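PDB 6BDC: Hcp1 from Flavobacterium johnsoniae, which probably assembles into hexameric rings that stack to form the tube of a type VI secretion system and chaperones effector proteins in transit. Local coordinates for residues I42-E47 and F109-R114; V46-S51 and N103-T108. All coordinates share one frame; numbering follows the deposited sequence.

Interaction 1 (I42-E47 and F109-R114); sequences IMIEVE and FMISAR
Phe109 has its CG lodged between its own backbone N and carbonyl carbon (chi1 58°), which brings the ring across toward the neighbouring strand, one face turned to the side chain of Ile44. Ile44 meets it with CB, 4.2 Å from the ring centroid and 28° off the normal, a CH-pi contact over one face. Its CG1 branch sits beside the backbone N (chi1 -51°) and brings CD1 to 3.5 Å from Phe109 CE1. Val46 CG2 reaches the same ring at its edge, close to the ring plane, 3.8 Å from CE2. Further along this face, Ile42 CB packs on Ile111 CG1 at 4.1 Å.

The backbones carrying these side chains form an antiparallel ladder in which Ile42-Ile111 and Ile44-Phe109 are hydrogen-bonded pairs and Met43-Met110 is the non-hydrogen-bonded pair between them. Ile44 N to Phe109 O, at 3.1 Å, is nearly straight. The two strands belong to the curled antiparallel sheet of the Hcp fold: their isoleucine and phenylalanine face is buried, with Leu54 and Trp57 of helix 53-60 and Phe85 of strand 81-86 packing against it.

Met43 and Met110, both selenomethionines, occupy the other face. They run side by side in the same direction, their SE atoms 3.6 Å apart, and the bent chain of Met43 brings its CE to 4.1 Å from Met110 SE.

Interaction 2 (V46-S51 and N103-T108); sequences VESTGS and NPLTET
Ser48 sets its OG squarely over one face of the peptide group that joins Thr106 to Glu107, 3.2 Å from Thr106 C. At the edge of that group Glu107 N donates to Val46 O at 2.7 Å; the return bond, of equal length, runs from Val46 N to Glu107 O of the next peptide. The hydroxyl is also flanked by Glu107 CG at 3.3 Å, while its hydrogen-bond partner is Glu95 OE2 on strand 88-98. Glu107 CG is anti to its own carbonyl carbon (chi1 -76°), and the extended chain beyond it carries OE1 to 3.6 Å from Ser48 CA; OE2 pairs with Tyr93 OH. The carboxylate of Glu95 thus takes the Ser48 hydroxyl, and that of Glu107 the Tyr93 hydroxyl. On the other side of Ser48, CB rests against Leu105 CG at 3.6 Å, and Ser48 N reaches Leu105 O at 3.2 Å with the donor tilted 33° from the carbonyl plane. Leu105 also packs on Phe71 of a second subunit, placing this end of the ladder near a subunit interface. Just past it, Thr49 OG1 accepts from Ser51 N in an ST turn, and Ser51 OG caps Glu53 N: a strand end passing through a turn into helix 53-60.

In the fold
From the N terminus, the chain lays down strands 4-9 and 12-24 before strand 41-47, which pairs with 12-24 along one edge and takes its other partner from far along the sequence. After 46-51 it runs through helix 53-60 and strands 64-72, 81-86 and 88-98. It returns at 103-108, where interaction 2 closes the inner loop; continuing along the same strand, 109-114 closes interaction 1 as the outer loop. The two nest without crossing, as one antiparallel ladder with Val46 and Glu47 common to both. Glu45 OE2 and Thr106 OG1, 3.2 Å apart, probably hydrogen-bond across the junction. Together the two interactions link strand 12-24, by way of 41-47 and 105-113, to strand 88-98.

Interaction 1 (I42-E47 and F109-R114)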
loop_
_atom_site.group_PDB
_atom_site.type_symbol
_atom_site.label_atom_id
_atom_site.label_comp_id
_atom_site.label_asym_id
_atom_site.label_seq_id
_atom_site.Cartn_x
_atom_site.Cartn_y
_atom_site.Cartn_z
ATOM N N ILE A 42 -4.369 11.485 21.372
ATOM C CA ILE A 42 -4.676 10.091 21.679
ATOM C C ILE A 42 -5.720 9.594 20.686
ATOM O O ILE A 42 -6.727 10.272 20.448
ATOM C CB ILE A 42 -5.184 9.923 23.123
ATOM C CG1 ILE A 42 -4.228 10.583 24.118
ATOM C CG2 ILE A 42 -5.366 8.453 23.453
ATOM C CD1 ILE A 42 -4.659 10.433 25.559
HETATM N N MSE A 43 -5.483 8.414 20.117
HETATM C CA MSE A 43 -6.404 7.809 19.152
HETATM C C MSE A 43 -7.029 6.542 19.730
HETATM O O MSE A 43 -6.314 5.663 20.208
HETATM C CB MSE A 43 -5.680 7.486 17.848
HETATM C CG MSE A 43 -4.242 7.976 17.801
HETATM SE SE MSE A 43 -4.028 9.817 17.200
HETATM C CE MSE A 43 -3.369 9.457 15.390
ATOM N N ILE A 44 -8.361 6.448 19.690
ATOM C CA ILE A 44 -9.092 5.356 20.319
ATOM C C ILE A 44 -10.101 4.792 19.327
ATOM O O ILE A 44 -10.640 5.514 18.482
ATOM C CB ILE A 44 -9.804 5.814 21.618
ATOM C CG1 ILE A 44 -8.837 6.539 22.552
ATOM C CG2 ILE A 44 -10.428 4.634 22.351
ATOM C CD1 ILE A 44 -9.123 8.017 22.707
ATOM N N GLU A 45 -10.350 3.485 19.432
ATOM C CA GLU A 45 -11.403 2.816 18.680
ATOM C C GLU A 45 -12.282 2.047 19.654
ATOM O O GLU A 45 -11.774 1.295 20.490
ATOM C CB GLU A 45 -10.833 1.875 17.616
ATOM C CG GLU A 45 -11.902 1.207 16.765
ATOM C CD GLU A 45 -11.336 0.538 15.527
ATOM O OE1 GLU A 45 -10.110 0.634 15.301
ATOM O OE2 GLU A 45 -12.119 -0.081 14.773
ATOM N N VAL A 46 -13.596 2.231 19.537
ATOM C CA VAL A 46 -14.546 1.781 20.547
ATOM C C VAL A 46 -15.676 1.000 19.889
ATOM O O VAL A 46 -16.087 1.296 18.764
ATOM C CB VAL A 46 -15.108 2.983 21.342
ATOM C CG1 VAL A 46 -16.173 2.540 22.320
ATOM C CG2 VAL A 46 -13.987 3.702 22.066
ATOM N N GLU A 47 -16.169 -0.016 20.597
ATOM C CA GLU A 47 -17.415 -0.663 20.207
ATOM C C GLU A 47 -18.574 0.303 20.436
ATOM O O GLU A 47 -18.729 0.857 21.528
ATOM C CB GLU A 47 -17.614 -1.956 20.999
ATOM C CG GLU A 47 -17.803 -3.199 20.139
ATOM C CD GLU A 47 -17.768 -4.480 20.956
ATOM O OE1 GLU A 47 -17.008 -4.528 21.947
ATOM O OE2 GLU A 47 -18.499 -5.436 20.613
ATOM N N PHE A 109 -11.894 7.873 16.995
ATOM C CA PHE A 109 -11.821 9.308 17.218
ATOM C C PHE A 109 -10.459 9.667 17.791
ATOM O O PHE A 109 -9.728 8.811 18.296
ATOM C CB PHE A 109 -12.942 9.788 18.154
ATOM C CG PHE A 109 -12.949 9.113 19.497
ATOM C CD1 PHE A 109 -12.366 9.718 20.598
ATOM C CD2 PHE A 109 -13.541 7.872 19.658
ATOM C CE1 PHE A 109 -12.376 9.096 21.837
ATOM C CE2 PHE A 109 -13.551 7.243 20.889
ATOM C CZ PHE A 109 -12.969 7.856 21.980
HETATM N N MSE A 110 -10.131 10.952 17.704
HETATM C CA MSE A 110 -8.887 11.464 18.257
HETATM C C MSE A 110 -9.133 12.721 19.097
HETATM O O MSE A 110 -9.774 13.678 18.648
HETATM C CB MSE A 110 -7.882 11.740 17.137
HETATM C CG MSE A 110 -7.042 13.009 17.294
HETATM SE SE MSE A 110 -5.445 12.964 16.169
HETATM C CE MSE A 110 -5.372 14.852 15.648
ATOM N N ILE A 111 -8.630 12.698 20.332
ATOM C CA ILE A 111 -8.760 13.815 21.258
ATOM C C ILE A 111 -7.392 14.443 21.464
ATOM O O ILE A 111 -6.355 13.778 21.363
ATOM C CB ILE A 111 -9.371 13.387 22.610
ATOM C CG1 ILE A 111 -8.568 12.247 23.237
ATOM C CG2 ILE A 111 -10.826 12.991 22.431
ATOM C CD1 ILE A 111 -9.098 11.801 24.588
ATOM N N SER A 112 -7.395 15.738 21.761
ATOM C CA SER A 112 -6.173 16.503 21.986
ATOM C C SER A 112 -6.190 17.033 23.412
ATOM O O SER A 112 -6.944 17.959 23.728
ATOM C CB SER A 112 -6.050 17.643 20.979
ATOM O OG SER A 112 -4.931 18.444 21.284
ATOM N N ALA A 113 -5.357 16.455 24.271
ATOM C CA ALA A 113 -5.371 16.766 25.693
ATOM C C ALA A 113 -4.379 17.871 26.026
ATOM O O ALA A 113 -3.308 17.967 25.421
ATOM C CB ALA A 113 -5.052 15.523 26.526
ATOM N N ARG A 114 -4.748 18.704 27.002
ATOM C CA ARG A 114 -3.801 19.670 27.548
ATOM C C ARG A 114 -2.611 18.960 28.180
ATOM O O ARG A 114 -1.459 19.372 28.004
ATOM C CB ARG A 114 -4.498 20.570 28.571
#

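Interaction 2 (V46-S51 and N103-T108)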
loop_
_atom_site.group_PDB
_atom_site.type_symbol
_atom_site.label_atom_id
_atom_site.label_comp_id
_atom_site.label_asym_id
_atom_site.label_seq_id
_atom_site.Cartn_x
_atom_site.Cartn_y
_atom_site.Cartn_z
ATOM N N VAL A 46 -13.596 2.231 19.537
ATOM C CA VAL A 46 -14.546 1.781 20.547
ATOM C C VAL A 46 -15.676 1.000 19.889
ATOM O O VAL A 46 -16.087 1.296 18.764
ATOM C CB VAL A 46 -15.108 2.983 21.342
ATOM C CG1 VAL A 46 -16.173 2.540 22.320
ATOM C CG2 VAL A 46 -13.987 3.702 22.066
ATOM N N GLU A 47 -16.169 -0.016 20.597
ATOM C CA GLU A 47 -17.415 -0.663 20.207
ATOM C C GLU A 47 -18.574 0.303 20.436
ATOM O O GLU A 47 -18.729 0.857 21.528
ATOM C CB GLU A 47 -17.614 -1.956 20.999
ATOM C CG GLU A 47 -17.803 -3.199 20.139
ATOM C CD GLU A 47 -17.768 -4.480 20.956
ATOM O OE1 GLU A 47 -17.008 -4.528 21.947
ATOM O OE2 GLU A 47 -18.499 -5.436 20.613
ATOM N N SER A 48 -19.395 0.500 19.403
ATOM C CA SER A 48 -20.266 1.673 19.365
ATOM C C SER A 48 -21.425 1.588 20.350
ATOM O O SER A 48 -21.913 2.628 20.808
ATOM C CB SER A 48 -20.793 1.880 17.947
ATOM O OG SER A 48 -19.791 2.427 17.121
ATOM N N THR A 49 -21.870 0.376 20.687
ATOM C CA THR A 49 -23.039 0.154 21.536
ATOM C C THR A 49 -24.259 0.882 20.986
ATOM O O THR A 49 -24.291 1.270 19.813
ATOM C CB THR A 49 -22.791 0.601 22.987
ATOM O OG1 THR A 49 -23.052 2.005 23.107
ATOM C CG2 THR A 49 -21.358 0.314 23.411
ATOM N N GLY A 50 -25.278 1.055 21.824
ATOM C CA GLY A 50 -26.376 1.942 21.503
ATOM C C GLY A 50 -26.189 3.358 21.989
ATOM O O GLY A 50 -26.989 4.237 21.656
ATOM N N SER A 51 -25.136 3.607 22.763
ATOM C CA SER A 51 -24.881 4.943 23.276
ATOM C C SER A 51 -24.521 5.894 22.141
ATOM O O SER A 51 -23.948 5.497 21.124
ATOM C CB SER A 51 -23.755 4.912 24.306
ATOM O OG SER A 51 -23.300 6.224 24.582
ATOM N N ASN A 103 -15.861 -6.939 14.860
ATOM C CA ASN A 103 -16.692 -5.956 15.504
ATOM C C ASN A 103 -17.132 -4.976 14.452
ATOM O O ASN A 103 -16.433 -4.027 14.139
ATOM C CB ASN A 103 -15.898 -5.235 16.579
ATOM C CG ASN A 103 -14.950 -6.150 17.307
ATOM O OD1 ASN A 103 -15.220 -7.326 17.467
ATOM N ND2 ASN A 103 -13.834 -5.614 17.746
ATOM N N PRO A 104 -18.378 -5.264 13.887
ATOM C CA PRO A 104 -18.716 -4.406 12.754
ATOM C C PRO A 104 -18.873 -2.953 13.081
ATOM O O PRO A 104 -18.449 -2.128 12.302
ATOM C CB PRO A 104 -20.054 -4.952 12.285
ATOM C CG PRO A 104 -19.994 -6.383 12.611
ATOM C CD PRO A 104 -19.550 -6.258 14.014
ATOM N N LEU A 105 -19.500 -2.614 14.185
ATOM C CA LEU A 105 -19.788 -1.208 14.388
ATOM C C LEU A 105 -18.842 -0.595 15.373
ATOM O O LEU A 105 -18.915 -0.884 16.549
ATOM C CB LEU A 105 -21.210 -1.038 14.877
ATOM C CG LEU A 105 -21.774 0.367 14.789
ATOM C CD1 LEU A 105 -21.316 1.043 13.520
ATOM C CD2 LEU A 105 -23.280 0.281 14.788
ATOM N N THR A 106 -17.986 0.304 14.905
ATOM C CA THR A 106 -16.975 0.865 15.791
ATOM C C THR A 106 -16.939 2.380 15.644
ATOM O O THR A 106 -17.338 2.940 14.619
ATOM C CB THR A 106 -15.573 0.303 15.504
ATOM O OG1 THR A 106 -15.136 0.732 14.207
ATOM C CG2 THR A 106 -15.576 -1.219 15.557
ATOM N N GLU A 107 -16.432 3.034 16.688
ATOM C CA GLU A 107 -16.181 4.469 16.692
ATOM C C GLU A 107 -14.683 4.712 16.810
ATOM O O GLU A 107 -14.034 4.167 17.706
ATOM C CB GLU A 107 -16.909 5.151 17.853
ATOM C CG GLU A 107 -18.401 5.336 17.654
ATOM C CD GLU A 107 -19.084 5.873 18.897
ATOM O OE1 GLU A 107 -19.308 5.086 19.839
ATOM O OE2 GLU A 107 -19.378 7.085 18.942
ATOM N N THR A 108 -14.142 5.538 15.915
ATOM C CA THR A 108 -12.720 5.866 15.907
ATOM C C THR A 108 -12.569 7.378 15.962
ATOM O O THR A 108 -13.052 8.084 15.071
ATOM C CB THR A 108 -12.025 5.307 14.666
ATOM O OG1 THR A 108 -11.990 3.877 14.742
ATOM C CG2 THR A 108 -10.601 5.841 14.569
#